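Local coordinates for peroxisomal fatty acid beta-oxidation multifunctional protein MFP2 (Arabidopsis thaliana, PDB 2WTB) that hydrates long-chain enoyl-CoAs and oxidises the resulting 3-hydroxyacyl-CoAs with NAD+ in peroxisomal fatty acid beta-oxidation during seed germination, at residues Ala175-Gly178 with His179-Leu183; Val187-Pro190 with Ala191-Val194. All coordinates share one frame; numbering follows the deposited sequence.

Contact 1. Residues Ala175-Gly178 with His179-Leu183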
ATOM      1  N   ALA A 175     -11.764 -15.899 -12.340  1.00 67.25           N
ATOM      2  CA  ALA A 175     -11.824 -16.833 -13.458  1.00 62.40           C
ATOM      3  C   ALA A 175     -13.143 -16.726 -14.220  1.00 63.90           C
ATOM      4  O   ALA A 175     -13.157 -16.743 -15.451  1.00 59.94           O
ATOM      5  CB  ALA A 175     -11.599 -18.260 -12.975  1.00 47.33           C
ATOM      6  N   GLU A 176     -14.243 -16.615 -13.481  1.00 60.74           N
ATOM      7  CA  GLU A 176     -15.570 -16.516 -14.083  1.00 70.47           C
ATOM      8  C   GLU A 176     -15.639 -15.389 -15.107  1.00 70.70           C
ATOM      9  O   GLU A 176     -15.961 -15.616 -16.273  1.00 63.50           O
ATOM     10  CB  GLU A 176     -16.646 -16.321 -13.012  1.00 82.99           C
ATOM     11  CG  GLU A 176     -17.044 -17.594 -12.274  1.00 84.84           C
ATOM     12  CD  GLU A 176     -16.078 -17.966 -11.164  1.00 83.07           C
ATOM     13  OE1 GLU A 176     -15.319 -17.084 -10.707  1.00 80.06           O
ATOM     14  OE2 GLU A 176     -16.085 -19.141 -10.741  1.00 80.40           O
ATOM     15  N   GLU A 177     -15.338 -14.172 -14.666  1.00 76.97           N
ATOM     16  CA  GLU A 177     -15.334 -13.026 -15.567  1.00 76.13           C
ATOM     17  C   GLU A 177     -14.323 -13.240 -16.686  1.00 73.92           C
ATOM     18  O   GLU A 177     -14.559 -12.854 -17.830  1.00 83.30           O
ATOM     19  CB  GLU A 177     -15.026 -11.733 -14.810  1.00 75.38           C
ATOM     20  CG  GLU A 177     -15.033 -10.491 -15.688  1.00 73.74           C
ATOM     21  CD  GLU A 177     -14.838  -9.210 -14.901  1.00 76.35           C
ATOM     22  OE1 GLU A 177     -14.860  -9.262 -13.653  1.00 81.45           O
ATOM     23  OE2 GLU A 177     -14.664  -8.147 -15.533  1.00 75.00           O
ATOM     24  N   GLY A 178     -13.197 -13.861 -16.348  1.00 65.50           N
ATOM     25  CA  GLY A 178     -12.171 -14.163 -17.330  1.00 62.09           C
ATOM     26  C   GLY A 178     -12.685 -15.096 -18.409  1.00 59.92           C
ATOM     27  O   GLY A 178     -12.306 -14.984 -19.575  1.00 60.43           O
ATOM     28  N   HIS A 179     -13.556 -16.020 -18.017  1.00 53.51           N
ATOM     29  CA  HIS A 179     -14.142 -16.973 -18.948  1.00 51.62           C
ATOM     30  C   HIS A 179     -15.016 -16.270 -19.984  1.00 63.58           C
ATOM     31  O   HIS A 179     -14.944 -16.570 -21.176  1.00 76.08           O
ATOM     32  CB  HIS A 179     -14.959 -18.017 -18.184  1.00 56.12           C
ATOM     33  CG  HIS A 179     -15.643 -19.017 -19.063  1.00 67.17           C
ATOM     34  ND1 HIS A 179     -14.956 -19.850 -19.917  1.00 75.37           N
ATOM     35  CD2 HIS A 179     -16.953 -19.330 -19.205  1.00 67.20           C
ATOM     36  CE1 HIS A 179     -15.814 -20.628 -20.558  1.00 68.90           C
ATOM     37  NE2 HIS A 179     -17.031 -20.332 -20.142  1.00 62.54           N
ATOM     38  N   SER A 180     -15.836 -15.331 -19.524  1.00 54.26           N
ATOM     39  CA  SER A 180     -16.742 -14.611 -20.412  1.00 68.75           C
ATOM     40  C   SER A 180     -16.003 -13.624 -21.314  1.00 65.28           C
ATOM     41  O   SER A 180     -16.544 -13.177 -22.322  1.00 59.43           O
ATOM     42  CB  SER A 180     -17.826 -13.887 -19.607  1.00 81.80           C
ATOM     43  OG  SER A 180     -17.259 -13.018 -18.643  1.00 89.30           O
ATOM     44  N   LEU A 181     -14.766 -13.297 -20.950  1.00 63.53           N
ATOM     45  CA  LEU A 181     -13.959 -12.351 -21.714  1.00 52.18           C
ATOM     46  C   LEU A 181     -13.152 -13.031 -22.817  1.00 54.90           C
ATOM     47  O   LEU A 181     -12.696 -12.377 -23.755  1.00 61.91           O
ATOM     48  CB  LEU A 181     -13.004 -11.590 -20.791  1.00 46.90           C
ATOM     49  CG  LEU A 181     -13.608 -10.645 -19.754  1.00 52.04           C
ATOM     50  CD1 LEU A 181     -12.536 -10.197 -18.774  1.00 48.17           C
ATOM     51  CD2 LEU A 181     -14.260  -9.452 -20.431  1.00 55.15           C
ATOM     52  N   GLY A 182     -12.968 -14.341 -22.698  1.00 46.03           N
ATOM     53  CA  GLY A 182     -12.183 -15.083 -23.667  1.00 42.46           C
ATOM     54  C   GLY A 182     -10.769 -15.332 -23.179  1.00 51.79           C
ATOM     55  O   GLY A 182      -9.926 -15.840 -23.917  1.00 57.00           O
ATOM     56  N   LEU A 183     -10.511 -14.970 -21.927  1.00 48.78           N
ATOM     57  CA  LEU A 183      -9.209 -15.199 -21.313  1.00 47.70           C
ATOM     58  C   LEU A 183      -9.089 -16.644 -20.844  1.00 57.38           C
ATOM     59  O   LEU A 183      -8.051 -17.283 -21.028  1.00 53.51           O
ATOM     60  CB  LEU A 183      -9.001 -14.241 -20.141  1.00 43.36           C
ATOM     61  CG  LEU A 183      -7.700 -14.395 -19.355  1.00 49.51           C
ATOM     62  CD1 LEU A 183      -6.505 -14.393 -20.289  1.00 36.84           C
ATOM     63  CD2 LEU A 183      -7.577 -13.290 -18.321  1.00 53.68           C
TER
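His179 N reaches back to Ala175 O at 2.7 Å, and Ser180 N to Glu176 O at 3.3 Å, two i-to-i+4 bonds of the short helix 175-181, which joins 175-178 to the start of 179-183. After Ser180 the helix winds down: Leu181 N has only weak bonds, to Glu177 O and Gly178 O. Leu183 N then closes on Gly178 O at 3.0 Å and, inside it, Gly182 N bonds weakly to His179 O, with a further weak bond to Gly178 O. With Gly182 at positive phi (99°), this is a Schellman motif, ending helix 175-181 within the enoyl-CoA hydratase/isomerase part of the chain. Gly178 O thus gathers the amides of the terminal turn, and the backbone of Gly178 is also bonded to Ile184 just beyond it.

Among the side chains, Ser180 folds its hydroxyl back on its own helix: with OG set between backbone N and carbonyl carbon (chi1 56°), it donates to Glu177 O at 2.8 Å, from 31° off the carbonyl plane. The branch point of Leu181, CG, sits against that same oxygen at 3.1 Å, and its CD1 touches the CG methylene of Glu177 at 4.0 Å, the two side chains lying at a slant to each other. His179 lays CB against Glu176 O, 3.2 Å away, whereas its ring leads outward and ND1 is hydrogen-bonded to Ile184 O.

Contact 2. Residues Val187-Pro190 with Ala191-Val194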
ATOM      1  N   VAL A 187     -14.181 -23.275 -17.047  1.00 40.22           N
ATOM      2  CA  VAL A 187     -14.100 -23.260 -15.591  1.00 54.06           C
ATOM      3  C   VAL A 187     -14.613 -24.575 -15.013  1.00 51.26           C
ATOM      4  O   VAL A 187     -15.788 -24.911 -15.154  1.00 54.04           O
ATOM      5  CB  VAL A 187     -14.908 -22.098 -14.982  1.00 43.70           C
ATOM      6  CG1 VAL A 187     -14.869 -22.170 -13.461  1.00 45.32           C
ATOM      7  CG2 VAL A 187     -14.368 -20.764 -15.466  1.00 47.33           C
ATOM      8  N   VAL A 188     -13.725 -25.320 -14.367  1.00 60.71           N
ATOM      9  CA  VAL A 188     -14.091 -26.596 -13.763  1.00 51.51           C
ATOM     10  C   VAL A 188     -13.611 -26.637 -12.320  1.00 59.24           C
ATOM     11  O   VAL A 188     -12.770 -25.829 -11.922  1.00 49.31           O
ATOM     12  CB  VAL A 188     -13.476 -27.778 -14.536  1.00 54.66           C
ATOM     13  CG1 VAL A 188     -14.012 -27.818 -15.955  1.00 58.78           C
ATOM     14  CG2 VAL A 188     -11.955 -27.683 -14.535  1.00 53.47           C
ATOM     15  N   PRO A 189     -14.155 -27.576 -11.525  1.00 68.03           N
ATOM     16  CA  PRO A 189     -13.731 -27.770 -10.135  1.00 60.27           C
ATOM     17  C   PRO A 189     -12.244 -28.096 -10.052  1.00 60.28           C
ATOM     18  O   PRO A 189     -11.712 -28.749 -10.950  1.00 63.73           O
ATOM     19  CB  PRO A 189     -14.554 -28.981  -9.687  1.00 64.42           C
ATOM     20  CG  PRO A 189     -15.746 -28.975 -10.571  1.00 67.07           C
ATOM     21  CD  PRO A 189     -15.261 -28.475 -11.895  1.00 71.30           C
ATOM     22  N   PRO A 190     -11.581 -27.654  -8.976  1.00 59.68           N
ATOM     23  CA  PRO A 190     -10.135 -27.834  -8.806  1.00 62.57           C
ATOM     24  C   PRO A 190      -9.703 -29.280  -9.029  1.00 65.60           C
ATOM     25  O   PRO A 190      -8.582 -29.527  -9.475  1.00 66.00           O
ATOM     26  CB  PRO A 190      -9.906 -27.444  -7.344  1.00 72.26           C
ATOM     27  CG  PRO A 190     -11.023 -26.512  -7.023  1.00 74.32           C
ATOM     28  CD  PRO A 190     -12.202 -26.995  -7.813  1.00 62.47           C
ATOM     29  N   ALA A 191     -10.592 -30.220  -8.726  1.00 71.08           N
ATOM     30  CA  ALA A 191     -10.267 -31.640  -8.798  1.00 69.03           C
ATOM     31  C   ALA A 191     -10.343 -32.194 -10.219  1.00 64.28           C
ATOM     32  O   ALA A 191      -9.914 -33.318 -10.476  1.00 52.58           O
ATOM     33  CB  ALA A 191     -11.176 -32.437  -7.865  1.00 65.33           C
ATOM     34  N   GLU A 192     -10.888 -31.404 -11.139  1.00 69.27           N
ATOM     35  CA  GLU A 192     -11.011 -31.825 -12.530  1.00 63.06           C
ATOM     36  C   GLU A 192     -10.080 -31.020 -13.428  1.00 53.38           C
ATOM     37  O   GLU A 192      -9.991 -31.265 -14.628  1.00 45.89           O
ATOM     38  CB  GLU A 192     -12.457 -31.684 -13.006  1.00 68.30           C
ATOM     39  CG  GLU A 192     -13.457 -32.495 -12.193  1.00 81.20           C
ATOM     40  CD  GLU A 192     -14.864 -32.417 -12.751  1.00102.17           C
ATOM     41  OE1 GLU A 192     -15.024 -31.950 -13.899  1.00118.68           O
ATOM     42  OE2 GLU A 192     -15.810 -32.823 -12.045  1.00102.68           O
ATOM     43  N   LEU A 193      -9.377 -30.070 -12.821  1.00 52.13           N
ATOM     44  CA  LEU A 193      -8.504 -29.140 -13.534  1.00 47.96           C
ATOM     45  C   LEU A 193      -7.569 -29.818 -14.537  1.00 49.88           C
ATOM     46  O   LEU A 193      -7.664 -29.585 -15.743  1.00 46.44           O
ATOM     47  CB  LEU A 193      -7.686 -28.338 -12.526  1.00 37.69           C
ATOM     48  CG  LEU A 193      -7.221 -26.944 -12.925  1.00 48.66           C
ATOM     49  CD1 LEU A 193      -8.414 -26.068 -13.261  1.00 56.84           C
ATOM     50  CD2 LEU A 193      -6.417 -26.342 -11.789  1.00 56.71           C
ATOM     51  N   VAL A 194      -6.665 -30.652 -14.034  1.00 50.50           N
ATOM     52  CA  VAL A 194      -5.664 -31.301 -14.878  1.00 47.08           C
ATOM     53  C   VAL A 194      -6.265 -32.325 -15.839  1.00 42.97           C
ATOM     54  O   VAL A 194      -5.824 -32.448 -16.981  1.00 50.55           O
ATOM     55  CB  VAL A 194      -4.561 -31.962 -14.032  1.00 45.22           C
ATOM     56  CG1 VAL A 194      -3.682 -32.852 -14.893  1.00 33.79           C
ATOM     57  CG2 VAL A 194      -3.734 -30.896 -13.335  1.00 46.10           C
TER
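Glu192 N donates to Pro189 O at 2.8 Å, closing a beta turn over Pro189-Glu192 that leads from strand 186-187 of the crotonase-type domain into helix 193-205. The bond is fairly straight at hydrogen (161°), although the amide approaches from above the carbonyl plane, 45° out of it. One residue on, Leu193 N makes a longer, weak bond to Pro190 O, and Leu193 CB rests on that oxygen at 3.4 Å. Glu192 extends beyond CG and brings its carboxylate alongside the CG-CD bond of Pro189, obliquely to the ring, with OE1 4.0 Å from Pro189 CD.

Val188 supplies the apolar side. Its CG2 packs against the backbone at the start of the helix, 3.9 Å from Leu193 CA, and meets the CD1 methyl of Leu193. Both side chains also touch Ile128 of strand 126-129, and the backbone of Val188 is bonded to Ser129, which places the turn beside strand 126-129, the neighbour of strand 186-187 in the sheet. Leu193 further reaches the loop at Asp110, and Pro190 packs on Pro131. At the helix start, Glu192 O accepts a hydrogen bond from Thr196 OG1.

Overall arrangement
From the N terminus, contact 1 comes first: 175-178 with 179-183 follows strand 173-174, an outermost strand of the small three-stranded sheet, and finishes where helix 175-181 stops. The chain then enters strand 186-187, an outermost strand of the six-stranded sheet, and contact 2 turns it into helix 193-205. Each closes a local turn, and they follow in series, neither nested nor crossed. Their centres lie 15 Å apart, yet they meet through Val187, whose CG2 lies 3.9 Å from His179 CB. Leu183 in contact 1 is about 9 Å, side chain to side chain, from the predicted nucleophile Glu119; contact 2 lies away from the predicted active-site residues.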